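Local structure of cytochrome CH (Methylobacterium extorquens, 1QN2) at residues G24-G38 against Y44-W57. The protein carries electrons through a covalently bound heme c, probably serving methylotrophic respiration as an unusual member of the cytochrome c2 type. Residues are numbered along the deposited sequence; the frame is centred on the assembly and turned at random.
Sequences GVGPTLKGVVGAKAG and YAFSDALKKSGLTW. With HEC (heme c), chain D.
Tyr44 meets Pro27 and Val25 at one end of the contact. Pro27 CB sits over one face of the phenol ring, 3.9 Å from its centroid and 23° off the normal, a CH-pi contact. At the ring edge, Tyr44 OH donates to Val25 O at 2.6 Å; turning CG away from the backbone N (chi1 174°) carries the ring along residues 25-27. A phenylalanine at Tyr44 would probably still cover Pro27 but would leave Val25 O without this donor and the ring less fixed in rotation.

Packing is tight around Ala37 and Gly38. Gly38 CA lies 3.4 Å from the Phe46 ring centroid, over its face; Tyr44 CD2 covers the opposite face. A CB on Gly38 would run into Lys51 N, and the positive phi separately favours glycine. Ala37 CB presses against the Trp57 indole, 3.3 Å from CE2. Backbone bonds bind this end: Ala37 N to Leu55 O and Trp57 N to Ala35 O are both nearly straight, flanking the single bridge of Lys36 with Thr56.

The looser side, with Lys51 and Thr56, faces solvent: the bent, poorly ordered Lys36 chain only grazes Leu55 O. A water joins the segments, donating to Ala37 O and Lys51 O and accepting from Gly54 N.

Inward, Trp57 NE1 (2.7 Å) and Gly38 N (3.0 Å) both donate to heme O1A, while Ser47 N and OG hold the other propionate. Pro27 O accepts from His18 ND1. Loop 24-38 and a segment carrying short helix 48-53 thus line the propionate side of the heme, which also bonds Thr76 and Lys77, with the tryptophan bonded to one propionate and the tyrosine packed at the heme edge, as in the heme crevice of class I cytochromes c.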
# COMPACT_ATOMS: atom_id res chain seq x y z
N GLY A 24 -4.63 -10.82 -6.32
CA GLY A 24 -4.28 -12.13 -5.79
C GLY A 24 -4.72 -12.10 -4.33
O GLY A 24 -5.86 -11.71 -4.04
N VAL A 25 -3.84 -12.49 -3.42
CA VAL A 25 -4.26 -12.43 -2.00
C VAL A 25 -4.66 -10.96 -1.70
O VAL A 25 -5.64 -10.70 -1.02
CB VAL A 25 -3.07 -12.78 -1.08
CG1 VAL A 25 -3.36 -12.30 0.34
CG2 VAL A 25 -2.71 -14.23 -1.14
N GLY A 26 -3.85 -10.07 -2.25
CA GLY A 26 -4.03 -8.64 -2.13
C GLY A 26 -4.39 -8.02 -3.47
O GLY A 26 -4.26 -8.65 -4.52
N PRO A 27 -4.87 -6.78 -3.46
CA PRO A 27 -5.28 -6.19 -4.75
C PRO A 27 -4.08 -5.73 -5.57
O PRO A 27 -2.97 -5.61 -5.04
CB PRO A 27 -6.06 -4.94 -4.29
CG PRO A 27 -5.28 -4.52 -3.06
CD PRO A 27 -5.06 -5.84 -2.34
N THR A 28 -4.33 -5.47 -6.85
CA THR A 28 -3.21 -4.97 -7.69
C THR A 28 -2.92 -3.53 -7.21
O THR A 28 -3.89 -2.86 -6.83
CB THR A 28 -3.65 -4.89 -9.17
OG1 THR A 28 -2.68 -4.14 -9.92
CG2 THR A 28 -5.00 -4.19 -9.27
N LEU A 29 -1.67 -3.12 -7.21
CA LEU A 29 -1.30 -1.78 -6.76
C LEU A 29 -1.12 -0.82 -7.92
O LEU A 29 -0.60 0.29 -7.77
CB LEU A 29 -0.01 -1.85 -5.93
CG LEU A 29 -0.21 -2.65 -4.63
CD1 LEU A 29 0.99 -2.61 -3.73
CD2 LEU A 29 -1.49 -2.18 -3.93
N LYS A 30 -1.57 -1.22 -9.10
CA LYS A 30 -1.42 -0.30 -10.24
C LYS A 30 -2.19 0.98 -10.00
O LYS A 30 -3.38 0.96 -9.71
CB LYS A 30 -1.87 -0.98 -11.53
CG LYS A 30 -1.76 -0.11 -12.79
CD LYS A 30 -2.27 -0.90 -13.99
CE LYS A 30 -2.43 -0.03 -15.23
NZ LYS A 30 -3.39 -0.62 -16.20
N GLY A 31 -1.49 2.11 -10.13
CA GLY A 31 -2.09 3.41 -9.94
C GLY A 31 -2.68 3.66 -8.57
O GLY A 31 -3.64 4.41 -8.41
N VAL A 32 -2.10 3.02 -7.55
CA VAL A 32 -2.61 3.20 -6.20
C VAL A 32 -2.26 4.54 -5.60
O VAL A 32 -2.97 5.06 -4.73
CB VAL A 32 -2.13 2.07 -5.26
CG1 VAL A 32 -0.63 2.22 -5.01
CG2 VAL A 32 -2.95 2.15 -3.97
N VAL A 33 -1.16 5.17 -6.02
CA VAL A 33 -0.81 6.45 -5.44
C VAL A 33 -1.76 7.56 -5.81
O VAL A 33 -1.92 7.91 -6.98
CB VAL A 33 0.64 6.85 -5.71
CG1 VAL A 33 0.98 8.08 -4.88
CG2 VAL A 33 1.53 5.68 -5.26
N GLY A 34 -2.40 8.15 -4.81
CA GLY A 34 -3.33 9.23 -5.05
C GLY A 34 -4.73 8.72 -5.31
O GLY A 34 -5.66 9.48 -5.55
N ALA A 35 -4.91 7.40 -5.24
CA ALA A 35 -6.25 6.86 -5.48
C ALA A 35 -7.04 6.77 -4.17
O ALA A 35 -6.48 6.84 -3.08
CB ALA A 35 -6.15 5.48 -6.12
N LYS A 36 -8.35 6.60 -4.30
CA LYS A 36 -9.19 6.48 -3.08
C LYS A 36 -9.02 5.05 -2.55
O LYS A 36 -9.06 4.11 -3.34
CB LYS A 36 -10.66 6.70 -3.46
CG LYS A 36 -11.47 7.41 -2.39
CD LYS A 36 -12.08 6.41 -1.42
CE LYS A 36 -13.58 6.62 -1.27
NZ LYS A 36 -14.36 5.68 -2.12
N ALA A 37 -8.81 4.87 -1.25
CA ALA A 37 -8.61 3.55 -0.70
C ALA A 37 -9.84 2.67 -0.72
O ALA A 37 -10.97 3.12 -0.54
CB ALA A 37 -7.98 3.60 0.68
N GLY A 38 -9.61 1.38 -0.96
CA GLY A 38 -10.60 0.35 -1.01
C GLY A 38 -11.73 0.51 -2.00
O GLY A 38 -12.83 -0.01 -1.76
N TYR A 44 -11.60 -5.57 -6.47
CA TYR A 44 -11.06 -6.49 -5.43
C TYR A 44 -12.02 -6.41 -4.22
O TYR A 44 -12.63 -5.36 -4.05
CB TYR A 44 -9.68 -6.00 -5.01
CG TYR A 44 -9.07 -6.75 -3.85
CD1 TYR A 44 -8.39 -7.95 -4.05
CD2 TYR A 44 -9.24 -6.29 -2.55
CE1 TYR A 44 -7.86 -8.64 -2.99
CE2 TYR A 44 -8.72 -6.99 -1.49
CZ TYR A 44 -8.03 -8.16 -1.70
OH TYR A 44 -7.51 -8.86 -0.65
N ALA A 45 -12.15 -7.48 -3.46
CA ALA A 45 -13.05 -7.50 -2.30
C ALA A 45 -12.36 -6.94 -1.06
O ALA A 45 -11.79 -7.70 -0.29
CB ALA A 45 -13.51 -8.94 -2.04
N PHE A 46 -12.42 -5.63 -0.88
CA PHE A 46 -11.80 -4.99 0.27
C PHE A 46 -12.62 -5.19 1.55
O PHE A 46 -13.82 -5.45 1.52
CB PHE A 46 -11.66 -3.48 0.02
CG PHE A 46 -10.67 -3.14 -1.07
CD1 PHE A 46 -9.31 -3.14 -0.80
CD2 PHE A 46 -11.11 -2.80 -2.33
CE1 PHE A 46 -8.39 -2.80 -1.78
CE2 PHE A 46 -10.21 -2.45 -3.33
CZ PHE A 46 -8.85 -2.46 -3.05
N SER A 47 -11.94 -5.07 2.68
CA SER A 47 -12.62 -5.22 3.98
C SER A 47 -13.57 -4.03 4.17
O SER A 47 -13.42 -3.00 3.49
CB SER A 47 -11.53 -5.12 5.09
OG SER A 47 -11.06 -3.77 5.13
N ASP A 48 -14.53 -4.12 5.08
CA ASP A 48 -15.42 -2.95 5.26
C ASP A 48 -14.62 -1.77 5.80
O ASP A 48 -14.86 -0.61 5.47
CB ASP A 48 -16.53 -3.31 6.26
CG ASP A 48 -17.83 -3.68 5.56
OD1 ASP A 48 -18.36 -2.83 4.81
OD2 ASP A 48 -18.30 -4.81 5.76
N ALA A 49 -13.65 -2.10 6.65
CA ALA A 49 -12.81 -1.09 7.27
C ALA A 49 -12.09 -0.23 6.26
O ALA A 49 -12.13 1.01 6.32
CB ALA A 49 -11.84 -1.73 8.25
N LEU A 50 -11.41 -0.85 5.30
CA LEU A 50 -10.71 -0.00 4.32
C LEU A 50 -11.66 0.74 3.42
O LEU A 50 -11.54 1.94 3.14
CB LEU A 50 -9.76 -0.89 3.48
CG LEU A 50 -8.75 -0.04 2.68
CD1 LEU A 50 -7.98 0.87 3.64
CD2 LEU A 50 -7.72 -0.97 2.02
N LYS A 51 -12.67 0.03 2.90
CA LYS A 51 -13.60 0.71 2.01
C LYS A 51 -14.31 1.87 2.64
O LYS A 51 -14.64 2.86 1.97
CB LYS A 51 -14.49 -0.24 1.27
CG LYS A 51 -15.89 -0.49 1.73
CD LYS A 51 -16.61 -1.41 0.75
CE LYS A 51 -15.71 -2.60 0.41
NZ LYS A 51 -15.25 -2.55 -1.01
N LYS A 52 -14.60 1.83 3.95
CA LYS A 52 -15.30 2.94 4.58
C LYS A 52 -14.35 3.96 5.18
O LYS A 52 -14.79 4.98 5.73
CB LYS A 52 -16.23 2.40 5.68
CG LYS A 52 -17.26 1.40 5.23
CD LYS A 52 -18.67 1.94 5.17
CE LYS A 52 -19.65 0.94 4.56
NZ LYS A 52 -19.92 -0.20 5.48
N SER A 53 -13.04 3.72 5.10
CA SER A 53 -12.04 4.61 5.65
C SER A 53 -12.14 6.01 5.06
O SER A 53 -11.85 6.98 5.75
CB SER A 53 -10.63 4.05 5.39
OG SER A 53 -10.35 4.15 3.99
N GLY A 54 -12.54 6.12 3.80
CA GLY A 54 -12.64 7.43 3.16
C GLY A 54 -11.27 8.03 2.89
O GLY A 54 -11.15 9.21 2.55
N LEU A 55 -10.21 7.24 3.04
CA LEU A 55 -8.86 7.74 2.85
C LEU A 55 -8.48 7.86 1.36
O LEU A 55 -9.01 7.20 0.48
CB LEU A 55 -7.86 6.74 3.49
CG LEU A 55 -7.81 6.62 5.00
CD1 LEU A 55 -6.83 5.56 5.44
CD2 LEU A 55 -7.54 7.93 5.71
N THR A 56 -7.54 8.78 1.14
CA THR A 56 -6.94 9.02 -0.17
C THR A 56 -5.45 8.64 -0.05
O THR A 56 -4.79 9.15 0.86
CB THR A 56 -7.03 10.48 -0.62
OG1 THR A 56 -8.35 10.77 -1.09
CG2 THR A 56 -6.04 10.73 -1.77
N TRP A 57 -4.97 7.75 -0.90
CA TRP A 57 -3.60 7.32 -0.82
C TRP A 57 -2.57 8.36 -1.16
O TRP A 57 -1.78 8.17 -2.09
CB TRP A 57 -3.35 6.00 -1.52
CG TRP A 57 -4.00 4.84 -0.82
CD1 TRP A 57 -4.76 3.86 -1.39
CD2 TRP A 57 -3.95 4.55 0.58
NE1 TRP A 57 -5.15 2.95 -0.43
CE2 TRP A 57 -4.71 3.37 0.79
CE3 TRP A 57 -3.32 5.14 1.67
CZ2 TRP A 57 -4.83 2.78 2.04
CZ3 TRP A 57 -3.48 4.58 2.92
CH2 TRP A 57 -4.23 3.41 3.10
FE HEC D . -0.94 -4.81 1.12
CHA HEC D . -4.07 -3.46 0.73
CHB HEC D . 0.46 -1.86 0.00
CHC HEC D . 2.18 -5.89 2.15
CHD HEC D . -2.24 -7.86 1.67
NA HEC D . -1.68 -2.98 0.45
C1A HEC D . -3.01 -2.63 0.40
C2A HEC D . -3.05 -1.33 -0.01
C3A HEC D . -1.79 -0.87 -0.22
C4A HEC D . -0.92 -1.91 0.07
CMA HEC D . -1.54 0.56 -0.69
CAA HEC D . -4.30 -0.50 -0.23
CBA HEC D . -4.73 -0.63 -1.69
CGA HEC D . -6.09 -0.02 -2.01
O1A HEC D . -6.64 0.82 -1.26
O2A HEC D . -6.46 -0.05 -3.22
NB HEC D . 0.99 -4.04 1.04
C1B HEC D . 1.31 -2.82 0.50
C2B HEC D . 2.69 -2.78 0.42
C3B HEC D . 3.20 -3.86 1.11
C4B HEC D . 2.13 -4.69 1.44
CMB HEC D . 3.61 -1.69 -0.09
CAB HEC D . 4.55 -4.03 1.41
CBB HEC D . 5.20 -3.20 2.33
NC HEC D . -0.16 -6.58 1.84
C1C HEC D . 1.15 -6.83 2.13
C2C HEC D . 1.23 -8.18 2.39
C3C HEC D . -0.00 -8.75 2.23
C4C HEC D . -0.88 -7.74 1.91
CMC HEC D . 2.38 -9.10 2.74
CAC HEC D . -0.30 -10.11 2.38
CBC HEC D . 0.04 -10.85 3.52
ND HEC D . -2.87 -5.54 1.17
C1D HEC D . -3.14 -6.83 1.48
C2D HEC D . -4.51 -6.93 1.55
C3D HEC D . -5.03 -5.71 1.26
C4D HEC D . -4.01 -4.81 1.05
CMD HEC D . -5.44 -8.10 1.85
CAD HEC D . -6.50 -5.33 1.28
CBD HEC D . -6.65 -4.75 2.69
CGD HEC D . -8.11 -4.57 3.10
O1D HEC D . -8.32 -4.23 4.30
O2D HEC D . -9.06 -4.67 2.29
O HOH W 1 -12.51 4.79 1.25